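Local coordinates for transcriptional protein SWT1 (Saccharomyces cerevisiae, PDB 4PQZ) that acts in transcription, probably as an activator, and is an RNA endonuclease whose C-terminal HEPN-like domain is the part described here, at residues Thr113-Lys118 and Glu129-Thr134. Sequence-based numbering, arbitrary orientation.
Sequences TVLKSK and EQFWET
Leu115 and Phe131 both start out toward each other, and their first torsions complete the approach: in Leu115 CG lies anti to the carbonyl carbon (chi1 -60°), which carries both methyls toward helix 122-139, whereas in Phe131 CG lies anti to the backbone N (chi1 171°), which turns a ring face to CD1. The two methyls share the work. CD1 stands over the middle of the Phe131 ring, 3.7 Å from the centroid and almost on its normal, a CH-pi contact made over the face; CD2 reaches back to the root of the ring, 3.6 Å from Phe131 CB. A forked, wholly apolar leucine suits this place, since one branch can sit on the aromatic face while the other fills in against the methylene.

Trp132, one residue further along the helix, supplies the polar link. Its indole NE1 donates to Leu115 O at 3.1 Å, with an N-H...O angle of 159°. The oxygen lies close to the indole plane, at the ring edge, and is approached in its own carbonyl plane on a lone pair. Tryptophan is apt here because a large apolar surface carries a single directional donor: Phe131 CD2 rests over one indole face, 3.6 Å above the plane, while the side chain also touches Val46 and Ile50 of helix 35-62 and Trp108 and Leu111 of the loop leading into helix 113-116.

Thr113 O closes the turn by accepting from Lys116 N and also holds Ser117 OG just beyond it, the two donors coming from opposite faces of its plane. A single short helical turn is thereby docked on a long helix of the HEPN-like bundle: dispersion and CH-pi forces bind Leu115's side chain, and the indole N-H gives the carbonyl oxygen of buried Leu115 a partner, an in-plane bond that would be expected to restrict rotation of the indole.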
ATOM      1  N   THR A 113     -11.496  -6.639   5.353  1.00 43.80           N
ATOM      2  CA  THR A 113     -10.456  -7.608   5.690  1.00 57.78           C
ATOM      3  C   THR A 113      -9.701  -8.178   4.470  1.00 58.54           C
ATOM      4  O   THR A 113      -8.527  -8.546   4.581  1.00 54.62           O
ATOM      5  CB  THR A 113     -11.011  -8.765   6.567  1.00 86.62           C
ATOM      6  OG1 THR A 113     -12.118  -9.389   5.906  1.00 88.77           O
ATOM      7  CG2 THR A 113     -11.480  -8.235   7.921  1.00 94.56           C
ATOM      8  N   VAL A 114     -10.361  -8.244   3.314  1.00 52.42           N
ATOM      9  CA  VAL A 114      -9.708  -8.744   2.096  1.00 63.19           C
ATOM     10  C   VAL A 114      -8.493  -7.884   1.712  1.00 60.65           C
ATOM     11  O   VAL A 114      -7.518  -8.369   1.128  1.00 49.73           O
ATOM     12  CB  VAL A 114     -10.687  -8.844   0.887  1.00 40.12           C
ATOM     13  CG1 VAL A 114     -11.173  -7.471   0.458  1.00 39.56           C
ATOM     14  CG2 VAL A 114     -10.014  -9.568  -0.280  1.00 45.78           C
ATOM     15  N   LEU A 115      -8.565  -6.608   2.076  1.00 59.10           N
ATOM     16  CA  LEU A 115      -7.526  -5.642   1.784  1.00 48.23           C
ATOM     17  C   LEU A 115      -6.490  -5.541   2.911  1.00 51.06           C
ATOM     18  O   LEU A 115      -5.412  -4.980   2.713  1.00 53.06           O
ATOM     19  CB  LEU A 115      -8.162  -4.276   1.503  1.00 41.06           C
ATOM     20  CG  LEU A 115      -9.126  -4.255   0.312  1.00 42.78           C
ATOM     21  CD1 LEU A 115      -9.789  -2.883   0.104  1.00 36.87           C
ATOM     22  CD2 LEU A 115      -8.415  -4.733  -0.961  1.00 46.32           C
ATOM     23  N   LYS A 116      -6.805  -6.105   4.079  1.00 71.32           N
ATOM     24  CA  LYS A 116      -5.965  -5.948   5.281  1.00 69.60           C
ATOM     25  C   LYS A 116      -5.131  -7.171   5.646  1.00 69.44           C
ATOM     26  O   LYS A 116      -4.332  -7.114   6.585  1.00 59.68           O
ATOM     27  CB  LYS A 116      -6.815  -5.583   6.501  1.00 51.27           C
ATOM     28  CG  LYS A 116      -7.430  -4.218   6.437  1.00 56.99           C
ATOM     29  CD  LYS A 116      -7.984  -3.770   7.793  1.00 61.79           C
ATOM     30  CE  LYS A 116      -9.080  -4.686   8.309  1.00 63.41           C
ATOM     31  NZ  LYS A 116     -10.149  -3.912   9.017  1.00 61.40           N
ATOM     32  N   SER A 117      -5.321  -8.274   4.927  1.00 67.28           N
ATOM     33  CA  SER A 117      -4.699  -9.535   5.325  1.00 68.94           C
ATOM     34  C   SER A 117      -4.250 -10.386   4.143  1.00 61.03           C
ATOM     35  O   SER A 117      -4.521 -10.054   2.982  1.00 57.06           O
ATOM     36  CB  SER A 117      -5.628 -10.339   6.256  1.00 73.36           C
ATOM     37  OG  SER A 117      -6.955 -10.420   5.754  1.00 71.90           O
ATOM     38  N   LYS A 118      -3.551 -11.477   4.451  1.00 58.87           N
ATOM     39  CA  LYS A 118      -3.008 -12.368   3.431  1.00 66.43           C
ATOM     40  C   LYS A 118      -4.118 -13.106   2.699  1.00 68.68           C
ATOM     41  O   LYS A 118      -4.940 -13.775   3.329  1.00 67.22           O
ATOM     42  CB  LYS A 118      -2.040 -13.379   4.044  1.00 70.07           C
ATOM     43  CG  LYS A 118      -1.166 -14.073   3.003  1.00 77.11           C
ATOM     44  CD  LYS A 118      -0.319 -15.192   3.607  1.00 81.84           C
ATOM     45  CE  LYS A 118      -0.935 -16.557   3.318  1.00 86.97           C
ATOM     46  NZ  LYS A 118       0.114 -17.588   3.044  1.00 93.25           N
ATOM     47  N   GLU A 129      -4.220  -7.385  -4.729  1.00 52.61           N
ATOM     48  CA  GLU A 129      -3.203  -6.799  -5.590  1.00 54.26           C
ATOM     49  C   GLU A 129      -3.736  -5.651  -6.437  1.00 57.77           C
ATOM     50  O   GLU A 129      -3.070  -4.624  -6.545  1.00 47.22           O
ATOM     51  CB  GLU A 129      -2.542  -7.866  -6.469  1.00 57.13           C
ATOM     52  CG  GLU A 129      -1.293  -7.392  -7.218  1.00 60.46           C
ATOM     53  CD  GLU A 129      -1.607  -6.606  -8.495  1.00 60.54           C
ATOM     54  OE1 GLU A 129      -0.757  -5.790  -8.915  1.00 57.85           O
ATOM     55  OE2 GLU A 129      -2.700  -6.803  -9.079  1.00 53.99           O
ATOM     56  N   GLN A 130      -4.919  -5.808  -7.038  1.00 57.69           N
ATOM     57  CA  GLN A 130      -5.486  -4.720  -7.850  1.00 50.82           C
ATOM     58  C   GLN A 130      -5.760  -3.445  -7.050  1.00 46.59           C
ATOM     59  O   GLN A 130      -5.565  -2.342  -7.552  1.00 41.45           O
ATOM     60  CB  GLN A 130      -6.760  -5.140  -8.607  1.00 34.23           C
ATOM     61  CG  GLN A 130      -6.508  -6.116  -9.796  1.00 51.05           C
ATOM     62  CD  GLN A 130      -5.802  -5.477 -10.993  1.00 60.28           C
ATOM     63  OE1 GLN A 130      -6.447  -4.881 -11.861  1.00 66.77           O
ATOM     64  NE2 GLN A 130      -4.473  -5.628 -11.064  1.00 52.29           N
ATOM     65  N   PHE A 131      -6.226  -3.583  -5.815  1.00 42.63           N
ATOM     66  CA  PHE A 131      -6.581  -2.393  -5.038  1.00 43.88           C
ATOM     67  C   PHE A 131      -5.308  -1.618  -4.722  1.00 47.02           C
ATOM     68  O   PHE A 131      -5.221  -0.399  -4.943  1.00 38.41           O
ATOM     69  CB  PHE A 131      -7.317  -2.774  -3.750  1.00 41.83           C
ATOM     70  CG  PHE A 131      -7.514  -1.625  -2.797  1.00 48.44           C
ATOM     71  CD1 PHE A 131      -8.576  -0.742  -2.962  1.00 43.67           C
ATOM     72  CD2 PHE A 131      -6.645  -1.433  -1.730  1.00 45.82           C
ATOM     73  CE1 PHE A 131      -8.757   0.313  -2.090  1.00 40.74           C
ATOM     74  CE2 PHE A 131      -6.823  -0.382  -0.847  1.00 37.15           C
ATOM     75  CZ  PHE A 131      -7.874   0.490  -1.032  1.00 40.34           C
ATOM     76  N   TRP A 132      -4.314  -2.358  -4.240  1.00 35.58           N
ATOM     77  CA  TRP A 132      -3.070  -1.766  -3.760  1.00 50.31           C
ATOM     78  C   TRP A 132      -2.150  -1.248  -4.863  1.00 46.32           C
ATOM     79  O   TRP A 132      -1.372  -0.334  -4.632  1.00 44.54           O
ATOM     80  CB  TRP A 132      -2.338  -2.749  -2.845  1.00 52.84           C
ATOM     81  CG  TRP A 132      -2.998  -2.806  -1.512  1.00 50.95           C
ATOM     82  CD1 TRP A 132      -3.679  -3.862  -0.964  1.00 59.18           C
ATOM     83  CD2 TRP A 132      -3.097  -1.734  -0.573  1.00 52.00           C
ATOM     84  NE1 TRP A 132      -4.172  -3.514   0.277  1.00 53.88           N
ATOM     85  CE2 TRP A 132      -3.826  -2.215   0.536  1.00 61.33           C
ATOM     86  CE3 TRP A 132      -2.629  -0.416  -0.562  1.00 46.56           C
ATOM     87  CZ2 TRP A 132      -4.090  -1.419   1.649  1.00 45.36           C
ATOM     88  CZ3 TRP A 132      -2.896   0.370   0.546  1.00 44.08           C
ATOM     89  CH2 TRP A 132      -3.622  -0.134   1.636  1.00 44.73           C
ATOM     90  N   GLU A 133      -2.260  -1.843  -6.051  1.00 45.76           N
ATOM     91  CA  GLU A 133      -1.575  -1.371  -7.252  1.00 52.96           C
ATOM     92  C   GLU A 133      -2.034   0.046  -7.581  1.00 49.50           C
ATOM     93  O   GLU A 133      -1.208   0.954  -7.725  1.00 49.39           O
ATOM     94  CB  GLU A 133      -1.838  -2.323  -8.437  1.00 52.76           C
ATOM     95  CG  GLU A 133      -1.622  -1.693  -9.801  1.00 58.14           C
ATOM     96  CD  GLU A 133      -1.764  -2.684 -10.950  1.00 61.08           C
ATOM     97  OE1 GLU A 133      -1.792  -3.905 -10.699  1.00 58.77           O
ATOM     98  OE2 GLU A 133      -1.848  -2.238 -12.113  1.00 65.13           O
ATOM     99  N   THR A 134      -3.354   0.218  -7.684  1.00 40.16           N
ATOM    100  CA  THR A 134      -3.977   1.515  -7.939  1.00 37.30           C
ATOM    101  C   THR A 134      -3.563   2.525  -6.848  1.00 45.02           C
ATOM    102  O   THR A 134      -3.113   3.619  -7.166  1.00 42.47           O
ATOM    103  CB  THR A 134      -5.535   1.376  -7.973  1.00 48.64           C
ATOM    104  OG1 THR A 134      -5.919   0.431  -8.973  1.00 53.75           O
ATOM    105  CG2 THR A 134      -6.230   2.717  -8.261  1.00 38.00           C
TER